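PDB 4LXR: protein toll from Drosophila melanogaster, which binds the cleaved, active form of the cytokine Spätzle at the cell surface and starts the Toll signalling pathway of embryonic dorsal-ventral patterning and innate immunity. Local coordinates for residues T101-E106 / H123-F128; L143-N148 / F166-N171; I510-D515 / L543-L548; C538-L543 / V612-K617. All blocks are in the same frame, centred on the assembly; numbering follows the deposited sequence. Where two conformers were deposited one is given.

The chain is the extracellular, leucine-rich-repeat part of the receptor. From the N terminus, contact 1 comes first: it pairs strand 102-106 with strand 127-131 after one short turn of the solenoid. Contact 2 follows in series and closes the next turn, joining the loops before strands 151-155 and 174-176. The two touch, with centres about 13 Å apart. Contacts 3 and 4 lie on the opposite side of the chain's centre. They cross along the chain and share Leu543. Contact 3 packs helix 543-549 of the first C-terminal cap (LRRCT 1) on the loop after strand 509-510, near the end of the first repeat block. Contact 4 joins that cap to the LRRNT cap of the second block.

Contact 1: T101-E106 / H123-F128; sequences TTLIFE and HGLKRF
Thr102 and Arg127 lie side by side and point the same way, on one face of a parallel strand pair. Thr102 OG1 rests 3.4 Å from Arg127 CB, and Thr102 CG2 packs against Arg127 CG. The first torsion of Arg127 sets CG anti to the backbone N (chi1 -178°), and the chain then runs extended past the threonine. Its guanidinium reaches both chains of the bound Spätzle dimer: NH1 bonds Gly3 O of one, and NH2 bonds Thr105 OG1 of the other. An alanine at Thr102 would remove OG1 and CG2, which would probably open a gap beside the arginine stem and leave that stem less firmly placed toward the ligand. The other face carries Leu103 and Phe128, also side by side and pointing the same way. Leu103 CD2 meets Phe128 CE1 at 4.1 Å. Leu125 reaches in from the loop before strand 127-131, and its CD1 lies 3.7 Å from Leu103 CB. Backbone bonds hold this register. Leu103 N donates to Arg127 O at 3.0 Å, and Lys126 N donates to Thr101 O at 2.9 Å. The same Thr101 O takes a second, weak bond from Arg127 N. CA-H...O contacts run from Thr102 CA to Arg127 O and from Phe128 CA to Leu103 O. Strand 74-78 flanks strand 102-106, and strand 151-155 flanks strand 127-131. The face with Thr102 and Arg127 meets Spätzle. Parallel strands with apolar residues turned into the core are typical of the leucine-rich-repeat solenoid.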
# COMPACT_ATOMS: atom_id res chain seq x y z
N THR A 101 39.73 -17.34 -3.13
CA THR A 101 39.98 -16.09 -2.43
C THR A 101 39.31 -16.14 -1.05
O THR A 101 39.74 -15.50 -0.07
CB THR A 101 39.39 -14.93 -3.27
OG1 THR A 101 40.35 -14.49 -4.23
CG2 THR A 101 38.96 -13.74 -2.41
N THR A 102 38.23 -16.91 -0.99
CA THR A 102 37.32 -16.91 0.13
C THR A 102 36.99 -18.35 0.47
O THR A 102 36.63 -19.14 -0.41
CB THR A 102 36.02 -16.15 -0.22
OG1 THR A 102 36.32 -14.76 -0.37
CG2 THR A 102 34.95 -16.31 0.84
N LEU A 103 37.13 -18.70 1.74
CA LEU A 103 36.65 -19.99 2.25
C LEU A 103 35.67 -19.72 3.37
O LEU A 103 36.00 -19.02 4.35
CB LEU A 103 37.80 -20.86 2.79
CG LEU A 103 37.36 -22.18 3.46
CD1 LEU A 103 36.62 -23.13 2.48
CD2 LEU A 103 38.56 -22.93 4.14
N ILE A 104 34.46 -20.26 3.22
CA ILE A 104 33.41 -20.22 4.25
C ILE A 104 33.19 -21.66 4.72
O ILE A 104 33.08 -22.58 3.91
CB ILE A 104 32.12 -19.63 3.66
CG1 ILE A 104 32.32 -18.13 3.40
CG2 ILE A 104 30.91 -19.91 4.56
CD1 ILE A 104 31.49 -17.62 2.30
N PHE A 105 33.19 -21.86 6.03
CA PHE A 105 32.97 -23.20 6.57
C PHE A 105 31.96 -23.05 7.68
O PHE A 105 32.29 -22.63 8.79
CB PHE A 105 34.28 -23.82 7.10
CG PHE A 105 34.20 -25.32 7.34
CD1 PHE A 105 33.61 -25.83 8.50
CD2 PHE A 105 34.72 -26.20 6.41
CE1 PHE A 105 33.55 -27.19 8.72
CE2 PHE A 105 34.65 -27.59 6.61
CZ PHE A 105 34.06 -28.08 7.76
N GLU A 106 30.71 -23.39 7.36
CA GLU A 106 29.58 -23.24 8.27
C GLU A 106 28.99 -24.61 8.55
O GLU A 106 28.41 -25.23 7.66
CB GLU A 106 28.54 -22.34 7.61
CG GLU A 106 27.27 -22.14 8.37
CD GLU A 106 26.28 -21.31 7.57
OE1 GLU A 106 25.35 -21.90 6.98
OE2 GLU A 106 26.44 -20.07 7.51
N HIS A 123 47.05 -20.50 3.09
CA HIS A 123 47.63 -19.24 3.58
C HIS A 123 47.46 -18.08 2.59
O HIS A 123 47.66 -16.93 2.95
CB HIS A 123 49.12 -19.41 3.94
CG HIS A 123 49.38 -20.42 5.02
ND1 HIS A 123 48.36 -21.04 5.71
CD2 HIS A 123 50.53 -20.93 5.51
CE1 HIS A 123 48.87 -21.88 6.59
NE2 HIS A 123 50.19 -21.84 6.48
N GLY A 124 47.08 -18.40 1.35
CA GLY A 124 46.77 -17.38 0.36
C GLY A 124 45.40 -16.71 0.44
O GLY A 124 45.14 -15.74 -0.30
N LEU A 125 44.52 -17.19 1.32
CA LEU A 125 43.14 -16.69 1.41
C LEU A 125 43.06 -15.23 1.83
O LEU A 125 43.84 -14.77 2.67
CB LEU A 125 42.30 -17.53 2.38
CG LEU A 125 41.93 -18.98 2.06
CD1 LEU A 125 41.27 -19.58 3.28
CD2 LEU A 125 40.99 -19.11 0.81
N LYS A 126 42.11 -14.50 1.25
CA LYS A 126 41.86 -13.12 1.64
C LYS A 126 40.71 -13.07 2.62
O LYS A 126 40.56 -12.12 3.39
CB LYS A 126 41.56 -12.23 0.43
CG LYS A 126 42.83 -11.71 -0.25
CD LYS A 126 42.81 -12.00 -1.74
CE LYS A 126 44.06 -11.43 -2.42
NZ LYS A 126 44.38 -12.15 -3.69
N ARG A 127 39.90 -14.11 2.62
CA ARG A 127 38.68 -14.06 3.39
C ARG A 127 38.38 -15.43 3.95
O ARG A 127 38.41 -16.41 3.23
CB ARG A 127 37.51 -13.54 2.53
CG ARG A 127 36.19 -13.43 3.32
CD ARG A 127 35.13 -12.52 2.68
NE ARG A 127 34.05 -12.28 3.64
CZ ARG A 127 32.99 -11.50 3.42
NH1 ARG A 127 32.84 -10.88 2.25
NH2 ARG A 127 32.07 -11.35 4.37
N PHE A 128 38.06 -15.50 5.23
CA PHE A 128 37.78 -16.79 5.84
C PHE A 128 36.66 -16.60 6.83
O PHE A 128 36.67 -15.64 7.58
CB PHE A 128 39.04 -17.34 6.53
CG PHE A 128 38.79 -18.54 7.41
CD1 PHE A 128 38.43 -19.77 6.86
CD2 PHE A 128 38.94 -18.44 8.80
CE1 PHE A 128 38.21 -20.89 7.67
CE2 PHE A 128 38.73 -19.56 9.63
CZ PHE A 128 38.35 -20.79 9.07
O HOH W 1 43.25 -15.26 -2.66

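Contact 2: L143-N148 / F166-N171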
# COMPACT_ATOMS: atom_id res chain seq x y z
N LEU A 143 45.16 -19.36 13.08
CA LEU A 143 45.41 -18.47 11.95
C LEU A 143 46.89 -18.17 11.77
O LEU A 143 47.28 -17.09 11.29
CB LEU A 143 44.60 -17.17 12.10
CG LEU A 143 43.07 -17.39 12.16
CD1 LEU A 143 42.36 -16.10 12.54
CD2 LEU A 143 42.54 -17.93 10.84
N THR A 144 47.71 -19.14 12.15
CA THR A 144 49.14 -19.04 11.93
C THR A 144 49.43 -18.86 10.45
O THR A 144 48.92 -19.61 9.63
CB THR A 144 49.86 -20.30 12.46
OG1 THR A 144 49.62 -20.41 13.87
CG2 THR A 144 51.38 -20.25 12.16
N ASP A 145 50.26 -17.87 10.13
CA ASP A 145 50.71 -17.60 8.78
C ASP A 145 49.62 -17.13 7.81
O ASP A 145 49.85 -17.14 6.60
CB ASP A 145 51.43 -18.81 8.16
CG ASP A 145 52.68 -19.23 8.94
OD1 ASP A 145 53.27 -18.39 9.67
OD2 ASP A 145 53.04 -20.42 8.84
N MET A 146 48.46 -16.72 8.32
CA MET A 146 47.41 -16.22 7.42
C MET A 146 47.67 -14.75 7.11
O MET A 146 46.81 -13.89 7.38
CB MET A 146 46.01 -16.40 8.03
CG MET A 146 45.63 -17.86 8.31
SD MET A 146 45.45 -18.86 6.81
CE MET A 146 43.90 -18.24 6.15
N ARG A 147 48.84 -14.45 6.55
CA ARG A 147 49.29 -13.07 6.37
C ARG A 147 48.65 -12.38 5.15
O ARG A 147 48.97 -11.23 4.85
CB ARG A 147 50.83 -12.97 6.35
CG ARG A 147 51.50 -13.30 7.71
CD ARG A 147 52.90 -12.67 7.87
NE ARG A 147 53.49 -12.94 9.19
CZ ARG A 147 53.47 -12.08 10.22
NH1 ARG A 147 52.90 -10.89 10.09
NH2 ARG A 147 54.02 -12.42 11.38
N ASN A 148 47.74 -13.08 4.48
CA ASN A 148 46.98 -12.49 3.37
C ASN A 148 45.53 -12.16 3.70
O ASN A 148 44.85 -11.51 2.90
CB ASN A 148 47.00 -13.44 2.18
CG ASN A 148 47.72 -12.86 1.01
OD1 ASN A 148 48.95 -12.74 1.03
ND2 ASN A 148 46.97 -12.50 -0.02
N PHE A 166 46.00 -13.22 16.74
CA PHE A 166 46.23 -12.11 15.81
C PHE A 166 47.66 -11.90 15.35
O PHE A 166 47.93 -10.97 14.57
CB PHE A 166 45.67 -10.82 16.43
CG PHE A 166 44.24 -10.94 16.89
CD1 PHE A 166 43.19 -10.72 16.00
CD2 PHE A 166 43.94 -11.31 18.19
CE1 PHE A 166 41.87 -10.85 16.41
CE2 PHE A 166 42.63 -11.45 18.60
CZ PHE A 166 41.58 -11.21 17.70
N ASP A 167 48.58 -12.76 15.80
CA ASP A 167 50.02 -12.62 15.52
C ASP A 167 50.35 -12.37 14.04
O ASP A 167 51.16 -11.52 13.72
CB ASP A 167 50.80 -13.87 16.01
CG ASP A 167 51.30 -13.75 17.46
OD1 ASP A 167 50.85 -12.83 18.17
OD2 ASP A 167 52.14 -14.58 17.89
N ASP A 168 49.71 -13.11 13.12
CA ASP A 168 50.12 -13.04 11.71
C ASP A 168 49.12 -12.31 10.79
O ASP A 168 49.21 -12.38 9.56
CB ASP A 168 50.40 -14.46 11.20
CG ASP A 168 51.55 -15.13 11.95
OD1 ASP A 168 52.53 -14.43 12.31
OD2 ASP A 168 51.47 -16.34 12.21
N LEU A 169 48.17 -11.59 11.39
CA LEU A 169 47.08 -10.98 10.61
C LEU A 169 47.40 -9.54 10.21
O LEU A 169 46.64 -8.62 10.47
CB LEU A 169 45.78 -11.06 11.41
CG LEU A 169 45.49 -12.47 11.92
CD1 LEU A 169 44.15 -12.52 12.64
CD2 LEU A 169 45.56 -13.48 10.79
N GLU A 170 48.56 -9.35 9.60
CA GLU A 170 49.06 -8.00 9.30
C GLU A 170 48.23 -7.35 8.20
O GLU A 170 48.21 -6.13 8.07
CB GLU A 170 50.53 -8.06 8.87
CG GLU A 170 50.73 -8.86 7.58
CD GLU A 170 52.19 -9.27 7.36
OE1 GLU A 170 52.93 -9.39 8.35
OE2 GLU A 170 52.59 -9.47 6.19
N ASN A 171 47.55 -8.16 7.40
CA ASN A 171 46.72 -7.58 6.36
C ASN A 171 45.26 -7.39 6.72
O ASN A 171 44.51 -6.85 5.91
CB ASN A 171 46.89 -8.31 5.02
CG ASN A 171 48.03 -7.72 4.20
OD1 ASN A 171 48.13 -6.50 4.04
ND2 ASN A 171 48.93 -8.57 3.71
O HOH W 2 47.65 -15.06 13.28
O HOH W 3 46.42 -10.82 7.52
O HOH W 4 51.18 -9.33 12.35
O HOH W 5 51.52 -10.28 3.61
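Arg147 reaches over the loop 166-171 and touches it along its whole length. Its side chain was modelled in two conformers, and the contacts of one are described, so its salt bridges are less certain. CB sits 3.6 Å from Asp168 O, and CG comes closer to the same oxygen. CD then passes Glu170 OE1 at 3.3 Å. The chain is extended from CG to NE, which carries the guanidinium out to two acids. NH2 makes a salt bridge of 2.7 Å with Asp168 OD1, which lies over one face of the group. NH1 pairs with Glu170 OE1, which approaches at the edge, near the plane; the modelled separation is too short to be taken literally. A water links NH1 to Asp167 O. These loops belong to successive turns of the leucine-rich-repeat solenoid and lead into strands 151-155 and 174-176. Asp168 also reaches back with its other oxygen. Asp145 N donates to Asp168 OD2 at 2.9 Å in a nearly straight bond, 170° at the hydrogen, on the anti side and tilted 33° out of the carboxylate plane. Asn171 ND2 donates to Arg147 O at 2.9 Å, while Asn171 OD1 is hydrogen-bonded to Lys195 NZ. Among the apolar groups, Leu143 CD1 meets Leu169 CD1 at 4.0 Å, the two side chains crossing at about a right angle. Leu169 CD2 also touches Met146 CB.

Contact 3: I510-D515 / L543-L548; sequences IALPED and LWFIQL
The helix 543-549 of the first C-terminal cap, LRRCT 1, packs here on the loop that follows strand 509-510 in the fifteenth repeat. Phe545 carries the buried part. Its CG stands anti to the backbone N (chi1 169°), which turns the ring toward Ile510. Ile510 CD1 sits over one face of that ring, 3.9 Å from the centroid, a CH-pi contact. Ile510 CG2 comes to 3.5 Å from Phe545 CD1. Leu512 CD1 approaches the same ring at its edge and also touches Leu548 CG, further along the helix. Leu536 and Leu563 add to this apolar group. Trp544 lies at the outer side. Glu514 lies over one face of the indole with its CA and side-chain methylenes: Glu514 CA stands 4.0 Å from the centroid of the five-membered ring, almost on the normal, and Glu514 CG lies 3.5 Å from Trp544 CZ2. The Glu514 carboxylate is turned only 17° from the ring plane. Leu543 CD2 lies over the opposite face, toward the rim. Leu512 O lies 3.3 Å from Trp544 CB, near the plane of the ring at its edge. No direct hydrogen bond joins the segments. Two waters bridge instead. One accepts from Leu512 N at 2.6 Å and from Phe545 N at 3.2 Å, and it donates to Ile510 O. The other accepts from Trp544 N and donates weakly to Leu512 O. Two amides at the helix start thus each donate to a water shared with the loop. A short helix laid on the end of a repeat block, closing its hydrophobic core, is typical of LRRCT caps.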
# COMPACT_ATOMS: atom_id res chain seq x y z
N ILE A 510 -25.79 13.79 -6.35
CA ILE A 510 -24.91 14.16 -7.45
C ILE A 510 -25.80 14.72 -8.56
O ILE A 510 -26.50 13.98 -9.24
CB ILE A 510 -24.16 12.96 -8.02
CG1 ILE A 510 -23.24 12.35 -6.96
CG2 ILE A 510 -23.39 13.37 -9.27
CD1 ILE A 510 -22.42 11.19 -7.47
N ALA A 511 -25.78 16.04 -8.73
CA ALA A 511 -26.73 16.71 -9.60
C ALA A 511 -26.06 17.27 -10.85
O ALA A 511 -25.48 18.35 -10.83
CB ALA A 511 -27.45 17.81 -8.84
N LEU A 512 -26.15 16.50 -11.94
CA LEU A 512 -25.62 16.93 -13.23
C LEU A 512 -26.77 17.42 -14.10
O LEU A 512 -27.85 16.83 -14.10
CB LEU A 512 -24.89 15.77 -13.92
CG LEU A 512 -23.77 15.16 -13.08
CD1 LEU A 512 -23.06 14.07 -13.84
CD2 LEU A 512 -22.80 16.24 -12.66
N PRO A 513 -26.54 18.50 -14.85
CA PRO A 513 -27.64 19.12 -15.60
C PRO A 513 -27.90 18.44 -16.95
O PRO A 513 -27.11 17.61 -17.41
CB PRO A 513 -27.15 20.55 -15.81
CG PRO A 513 -25.64 20.49 -15.69
CD PRO A 513 -25.24 19.12 -15.19
N GLU A 514 -29.02 18.80 -17.55
CA GLU A 514 -29.41 18.24 -18.84
C GLU A 514 -28.39 18.64 -19.90
O GLU A 514 -27.79 17.77 -20.55
CB GLU A 514 -30.81 18.72 -19.22
CG GLU A 514 -31.55 17.81 -20.19
CD GLU A 514 -32.97 18.30 -20.48
OE1 GLU A 514 -33.41 18.17 -21.65
OE2 GLU A 514 -33.64 18.81 -19.56
N ASP A 515 -28.18 19.95 -20.04
CA ASP A 515 -27.36 20.55 -21.10
C ASP A 515 -26.10 19.77 -21.47
O ASP A 515 -25.27 19.47 -20.62
CB ASP A 515 -26.98 21.98 -20.71
CG ASP A 515 -27.28 22.98 -21.82
OD1 ASP A 515 -27.23 22.59 -23.01
OD2 ASP A 515 -27.55 24.16 -21.51
N LEU A 543 -30.94 11.89 -11.93
CA LEU A 543 -31.29 11.31 -13.22
C LEU A 543 -30.15 11.36 -14.23
O LEU A 543 -29.76 10.34 -14.79
CB LEU A 543 -32.53 12.00 -13.81
CG LEU A 543 -32.79 11.70 -15.30
CD1 LEU A 543 -33.09 10.22 -15.52
CD2 LEU A 543 -33.91 12.57 -15.85
N TRP A 544 -29.61 12.56 -14.46
CA TRP A 544 -28.63 12.73 -15.53
C TRP A 544 -27.29 12.11 -15.19
O TRP A 544 -26.58 11.65 -16.08
CB TRP A 544 -28.54 14.19 -15.97
CG TRP A 544 -29.81 14.61 -16.64
CD1 TRP A 544 -30.75 15.47 -16.16
CD2 TRP A 544 -30.31 14.12 -17.89
NE1 TRP A 544 -31.80 15.57 -17.06
CE2 TRP A 544 -31.55 14.75 -18.13
CE3 TRP A 544 -29.82 13.22 -18.85
CZ2 TRP A 544 -32.31 14.51 -19.28
CZ3 TRP A 544 -30.57 12.99 -20.00
CH2 TRP A 544 -31.81 13.63 -20.20
N PHE A 545 -26.96 12.08 -13.90
CA PHE A 545 -25.82 11.32 -13.42
C PHE A 545 -25.97 9.84 -13.77
O PHE A 545 -25.05 9.23 -14.31
CB PHE A 545 -25.64 11.46 -11.90
CG PHE A 545 -24.64 10.50 -11.32
CD1 PHE A 545 -23.28 10.67 -11.57
CD2 PHE A 545 -25.05 9.43 -10.54
CE1 PHE A 545 -22.34 9.78 -11.03
CE2 PHE A 545 -24.11 8.54 -10.00
CZ PHE A 545 -22.76 8.72 -10.25
N ILE A 546 -27.12 9.28 -13.45
CA ILE A 546 -27.39 7.89 -13.81
C ILE A 546 -27.29 7.66 -15.32
O ILE A 546 -26.69 6.68 -15.77
CB ILE A 546 -28.77 7.42 -13.29
CG1 ILE A 546 -28.76 7.41 -11.76
CG2 ILE A 546 -29.09 6.04 -13.82
CD1 ILE A 546 -27.67 6.57 -11.19
N GLN A 547 -27.85 8.58 -16.11
CA GLN A 547 -27.74 8.47 -17.56
C GLN A 547 -26.27 8.59 -18.01
O GLN A 547 -25.85 7.91 -18.94
CB GLN A 547 -28.61 9.51 -18.28
CG GLN A 547 -30.10 9.48 -17.96
CD GLN A 547 -30.83 8.29 -18.56
OE1 GLN A 547 -30.45 7.14 -18.34
NE2 GLN A 547 -31.90 8.56 -19.32
N LEU A 548 -25.51 9.45 -17.33
CA LEU A 548 -24.08 9.61 -17.60
C LEU A 548 -23.35 8.31 -17.32
O LEU A 548 -22.54 7.86 -18.13
CB LEU A 548 -23.49 10.74 -16.73
CG LEU A 548 -22.03 11.20 -16.87
CD1 LEU A 548 -21.06 10.34 -16.07
CD2 LEU A 548 -21.62 11.21 -18.33
O HOH W 6 -27.81 14.47 -11.90
O HOH W 7 -30.31 15.05 -12.65

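Contact 4: C538-L543 / V612-K617; sequences CDCTIL and VRTYDK
Thr614 and Cys540 share the tightest part of this contact. Thr614 OG1 donates to Cys540 O at 2.8 Å. The oxygen is met in the carbonyl plane, on a lone pair, with a C=O...O angle of 115°. The hydroxyl gets there because OG1 stands between the backbone N and the carbonyl carbon (chi1 40°), with CG2 beside the N. Thr614 CG2 then packs 3.5 Å from Cys540 CB, and OG1 itself lies close to that carbon. The sulfur of Cys540 is held in a disulfide with Cys591. A valine in place of Thr614 would keep the bulk but is likely to leave Cys540 O without this donor. Leu543 comes from the first turn of the cap helix. Its CB lies 3.6 Å from Thr614 OG1, and its CD2 lies 3.5 Å from Thr614 O. The other methyl, Leu543 CD1, meets Tyr615 CB at 4.1 Å; the two side chains pass at a slant. The two methyls thus rest on successive residues after strand 609-613. On the cap side, Asp539 OD1 accepts from Thr541 N in an Asx turn just before the helix. Strand 590-592, which carries Cys591, also pairs with strand 609-613 through Val612. The contact therefore joins the cysteine-bearing loop of LRRCT 1 to the LRRNT cap, the junction between two leucine-rich-repeat blocks set in tandem.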
# COMPACT_ATOMS: atom_id res chain seq x y z
N CYS A 538 -31.00 7.81 -4.20
CA CYS A 538 -31.40 7.57 -5.59
C CYS A 538 -32.85 7.98 -5.86
O CYS A 538 -33.75 7.14 -5.91
CB CYS A 538 -31.17 6.11 -5.97
SG CYS A 538 -29.43 5.64 -5.90
N ASP A 539 -33.05 9.28 -6.00
CA ASP A 539 -34.34 9.86 -6.33
C ASP A 539 -34.27 10.59 -7.67
O ASP A 539 -33.26 10.50 -8.38
CB ASP A 539 -34.86 10.77 -5.19
CG ASP A 539 -33.91 11.92 -4.84
OD1 ASP A 539 -33.04 12.28 -5.65
OD2 ASP A 539 -34.06 12.48 -3.74
N CYS A 540 -35.34 11.29 -8.04
CA CYS A 540 -35.41 11.93 -9.35
C CYS A 540 -34.28 12.94 -9.61
O CYS A 540 -34.06 13.35 -10.75
CB CYS A 540 -36.77 12.61 -9.53
SG CYS A 540 -37.10 13.94 -8.36
N THR A 541 -33.54 13.31 -8.56
CA THR A 541 -32.54 14.38 -8.66
C THR A 541 -31.19 13.93 -9.21
O THR A 541 -30.34 14.76 -9.52
CB THR A 541 -32.33 15.12 -7.30
OG1 THR A 541 -31.71 14.24 -6.36
CG2 THR A 541 -33.66 15.60 -6.74
N ILE A 542 -30.99 12.62 -9.35
CA ILE A 542 -29.72 12.11 -9.85
C ILE A 542 -29.86 11.51 -11.24
O ILE A 542 -28.99 10.73 -11.67
CB ILE A 542 -29.07 11.07 -8.90
CG1 ILE A 542 -29.90 9.79 -8.83
CG2 ILE A 542 -28.88 11.66 -7.50
CD1 ILE A 542 -29.14 8.61 -8.26
N LEU A 543 -30.94 11.89 -11.93
CA LEU A 543 -31.29 11.31 -13.22
C LEU A 543 -30.15 11.36 -14.23
O LEU A 543 -29.76 10.34 -14.79
CB LEU A 543 -32.53 12.00 -13.81
CG LEU A 543 -32.79 11.70 -15.30
CD1 LEU A 543 -33.09 10.22 -15.52
CD2 LEU A 543 -33.91 12.57 -15.85
N VAL A 612 -43.05 12.20 -8.70
CA VAL A 612 -42.58 12.75 -9.96
C VAL A 612 -41.46 11.88 -10.50
O VAL A 612 -40.56 11.46 -9.76
CB VAL A 612 -42.08 14.20 -9.79
CG1 VAL A 612 -41.20 14.62 -10.94
CG2 VAL A 612 -43.25 15.15 -9.64
N ARG A 613 -41.52 11.59 -11.80
CA ARG A 613 -40.53 10.77 -12.46
C ARG A 613 -39.81 11.68 -13.45
O ARG A 613 -40.41 12.11 -14.43
CB ARG A 613 -41.24 9.64 -13.21
CG ARG A 613 -40.34 8.54 -13.72
CD ARG A 613 -41.05 7.75 -14.82
NE ARG A 613 -42.37 7.29 -14.42
CZ ARG A 613 -43.48 7.47 -15.13
NH1 ARG A 613 -43.44 8.11 -16.29
NH2 ARG A 613 -44.64 7.01 -14.68
N THR A 614 -38.55 12.00 -13.19
CA THR A 614 -37.86 12.97 -14.03
C THR A 614 -37.47 12.44 -15.41
O THR A 614 -37.33 13.21 -16.36
CB THR A 614 -36.62 13.59 -13.35
OG1 THR A 614 -35.92 12.56 -12.63
CG2 THR A 614 -37.03 14.69 -12.38
N TYR A 615 -37.30 11.12 -15.52
CA TYR A 615 -36.88 10.53 -16.79
C TYR A 615 -37.79 10.95 -17.96
O TYR A 615 -37.31 11.25 -19.05
CB TYR A 615 -36.79 9.01 -16.70
CG TYR A 615 -36.73 8.33 -18.06
CD1 TYR A 615 -35.54 8.28 -18.78
CD2 TYR A 615 -37.87 7.76 -18.62
CE1 TYR A 615 -35.48 7.68 -20.02
CE2 TYR A 615 -37.82 7.16 -19.87
CZ TYR A 615 -36.62 7.12 -20.57
OH TYR A 615 -36.56 6.51 -21.81
N ASP A 616 -39.10 10.99 -17.73
CA ASP A 616 -40.01 11.45 -18.77
C ASP A 616 -40.89 12.61 -18.31
O ASP A 616 -41.90 12.92 -18.94
CB ASP A 616 -40.87 10.30 -19.33
CG ASP A 616 -41.54 9.50 -18.24
OD1 ASP A 616 -41.52 9.92 -17.06
OD2 ASP A 616 -42.09 8.42 -18.57
N LYS A 617 -40.49 13.26 -17.22
CA LYS A 617 -41.21 14.42 -16.70
C LYS A 617 -42.68 14.12 -16.44
O LYS A 617 -43.57 14.81 -16.94
CB LYS A 617 -41.08 15.61 -17.65
CG LYS A 617 -39.64 15.99 -17.98
CD LYS A 617 -39.58 17.30 -18.75
CE LYS A 617 -38.15 17.75 -19.00
NZ LYS A 617 -38.12 19.09 -19.65